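Local coordinates for exopolyphosphatase (Cytophaga hutchinsonii, PDB 3MDQ), which probably hydrolyses inorganic polyphosphate from the chain end, releasing orthophosphate, at residues A[117-122]-A[126-131]. Residues are numbered along the deposited sequence; the frame is centred on the assembly and turned at random.
Sequences LIFRGV and VPMEDH
V126 N donates a hydrogen bond of 2.8 Å to V122 O, the i to i+4 spacing of an alpha-helix, and so closes the last turn of helix 111-125, although V126 is itself the first residue to leave helical angles and leads the chain into the loop 126-131. Branched V126 suits this extended backbone, and its CG2 sits 4.4 Å from V122 CG1, a loose apolar contact beside the bond.

The main side-chain contact is made by selenomethionine M128, whose long unbranched chain reaches back from the loop to meet F119, the two approaching from opposite directions. With CG anti to its carbonyl carbon (chi1 -70°) and a bend about the CG-SE bond, M128 brings CE to 3.6 Å from F119 CZ, at the far end of the ring. SE stands 4.8 Å from the ring centroid, 57° off the normal: an oblique Met-aromatic contact. F119 suits its place because its ring, carried on a CG anti to the backbone N (chi1 -158°), is a broad, flat apolar group that serves both M128 and the strand residues A135 and I146. The same methyl carbon, M128 CE, lies 4.1 Å from V122 CG1, where the two side chains cross at about a right angle. V122, one helical turn on from F119, is thus a compact apolar neighbour for the methyl. Replacing F119 with an alanine would probably leave the M128 methyl without its aromatic partner and open a gap between helix and loop.

A type II' turn from M128 to H131, closed by H131 N to M128 O, then directs the chain into strand 133-138. This helix-to-strand connection lies in the domain of the six-stranded sheet, consistent with the actin-like ATPase fold of Ppx/GppA phosphatases; V122 reaches I208 and C210 and M128 meets I208 and S133, joining helix and loop to strands 133-138 and 206-210.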
loop_
_atom_site.group_PDB
_atom_site.type_symbol
_atom_site.label_atom_id
_atom_site.label_comp_id
_atom_site.label_asym_id
_atom_site.label_seq_id
_atom_site.Cartn_x
_atom_site.Cartn_y
_atom_site.Cartn_z
ATOM N N LEU A 117 2.308 5.344 10.362
ATOM C CA LEU A 117 3.084 6.114 9.409
ATOM C C LEU A 117 2.281 6.341 8.138
ATOM O O LEU A 117 2.281 7.446 7.595
ATOM C CB LEU A 117 4.414 5.415 9.118
ATOM C CG LEU A 117 5.398 5.334 10.255
ATOM C CD1 LEU A 117 6.478 4.296 9.919
ATOM C CD2 LEU A 117 6.038 6.722 10.527
ATOM N N ILE A 118 1.585 5.319 7.659
ATOM C CA ILE A 118 0.691 5.485 6.510
ATOM C C ILE A 118 -0.292 6.634 6.781
ATOM O O ILE A 118 -0.498 7.512 5.921
ATOM C CB ILE A 118 -0.073 4.208 6.183
ATOM C CG1 ILE A 118 0.908 3.179 5.595
ATOM C CG2 ILE A 118 -1.246 4.505 5.223
ATOM C CD1 ILE A 118 0.402 1.736 5.640
ATOM N N PHE A 119 -0.912 6.622 7.953
ATOM C CA PHE A 119 -1.919 7.660 8.245
ATOM C C PHE A 119 -1.323 9.064 8.284
ATOM O O PHE A 119 -1.993 10.033 7.870
ATOM C CB PHE A 119 -2.710 7.372 9.521
ATOM C CG PHE A 119 -4.040 8.069 9.591
ATOM C CD1 PHE A 119 -5.087 7.703 8.753
ATOM C CD2 PHE A 119 -4.241 9.088 10.484
ATOM C CE1 PHE A 119 -6.325 8.313 8.834
ATOM C CE2 PHE A 119 -5.513 9.694 10.592
ATOM C CZ PHE A 119 -6.511 9.316 9.782
ATOM N N ARG A 120 -0.069 9.203 8.727
ATOM C CA ARG A 120 0.571 10.525 8.647
ATOM C C ARG A 120 0.659 10.997 7.197
ATOM O O ARG A 120 0.482 12.188 6.936
ATOM C CB ARG A 120 1.966 10.502 9.280
ATOM C CG ARG A 120 2.725 11.794 9.147
ATOM C CD ARG A 120 2.083 12.898 9.995
ATOM N NE ARG A 120 2.709 14.210 9.811
ATOM C CZ ARG A 120 2.395 15.087 8.868
ATOM N NH1 ARG A 120 1.487 14.830 7.941
ATOM N NH2 ARG A 120 3.042 16.247 8.842
ATOM N N GLY A 121 0.927 10.093 6.263
ATOM C CA GLY A 121 0.919 10.461 4.845
ATOM C C GLY A 121 -0.471 10.844 4.349
ATOM O O GLY A 121 -0.646 11.867 3.659
ATOM N N VAL A 122 -1.467 10.064 4.747
ATOM C CA VAL A 122 -2.864 10.358 4.384
ATOM C C VAL A 122 -3.287 11.726 4.895
ATOM O O VAL A 122 -3.935 12.505 4.152
ATOM C CB VAL A 122 -3.795 9.240 4.891
ATOM C CG1 VAL A 122 -5.300 9.619 4.732
ATOM C CG2 VAL A 122 -3.493 7.923 4.165
ATOM N N VAL A 126 -4.879 14.406 2.298
ATOM C CA VAL A 126 -6.334 14.543 2.340
ATOM C C VAL A 126 -6.691 15.366 3.582
ATOM O O VAL A 126 -6.443 14.926 4.715
ATOM C CB VAL A 126 -7.021 13.205 2.487
ATOM C CG1 VAL A 126 -8.571 13.384 2.490
ATOM C CG2 VAL A 126 -6.582 12.216 1.356
ATOM N N PRO A 127 -7.233 16.573 3.395
ATOM C CA PRO A 127 -7.610 17.394 4.547
ATOM C C PRO A 127 -8.936 16.953 5.132
ATOM O O PRO A 127 -9.992 17.267 4.579
ATOM C CB PRO A 127 -7.685 18.815 3.947
ATOM C CG PRO A 127 -8.050 18.579 2.524
ATOM C CD PRO A 127 -7.431 17.265 2.116
HETATM N N MSE A 128 -8.878 16.158 6.189
HETATM C CA MSE A 128 -10.040 15.464 6.730
HETATM C C MSE A 128 -10.845 16.311 7.678
HETATM O O MSE A 128 -11.969 15.926 8.058
HETATM C CB MSE A 128 -9.590 14.185 7.458
HETATM C CG MSE A 128 -9.074 13.121 6.503
HETATM SE SE MSE A 128 -8.360 11.615 7.482
HETATM C CE MSE A 128 -6.580 12.221 7.600
ATOM N N GLU A 129 -10.301 17.461 8.084
ATOM C CA GLU A 129 -10.947 18.290 9.113
ATOM C C GLU A 129 -11.204 17.402 10.351
ATOM O O GLU A 129 -10.373 16.532 10.694
ATOM C CB GLU A 129 -12.248 18.926 8.568
ATOM C CG GLU A 129 -12.159 19.674 7.224
ATOM C CD GLU A 129 -13.436 20.490 6.924
ATOM O OE1 GLU A 129 -13.663 21.502 7.639
ATOM O OE2 GLU A 129 -14.200 20.121 5.997
ATOM N N ASP A 130 -12.357 17.556 10.994
ATOM C CA ASP A 130 -12.710 16.685 12.102
ATOM C C ASP A 130 -13.546 15.478 11.646
ATOM O O ASP A 130 -14.163 14.810 12.471
ATOM C CB ASP A 130 -13.451 17.482 13.201
ATOM C CG ASP A 130 -14.722 18.107 12.716
ATOM O OD1 ASP A 130 -15.015 18.120 11.482
ATOM O OD2 ASP A 130 -15.444 18.643 13.596
ATOM N N HIS A 131 -13.598 15.197 10.348
ATOM C CA HIS A 131 -14.410 14.090 9.869
ATOM C C HIS A 131 -13.741 12.764 10.219
ATOM O O HIS A 131 -12.597 12.527 9.812
ATOM C CB HIS A 131 -14.627 14.153 8.339
ATOM C CG HIS A 131 -15.284 15.417 7.881
ATOM N ND1 HIS A 131 -15.298 15.818 6.561
ATOM C CD2 HIS A 131 -15.913 16.398 8.580
ATOM C CE1 HIS A 131 -15.946 16.970 6.458
ATOM N NE2 HIS A 131 -16.321 17.351 7.671
#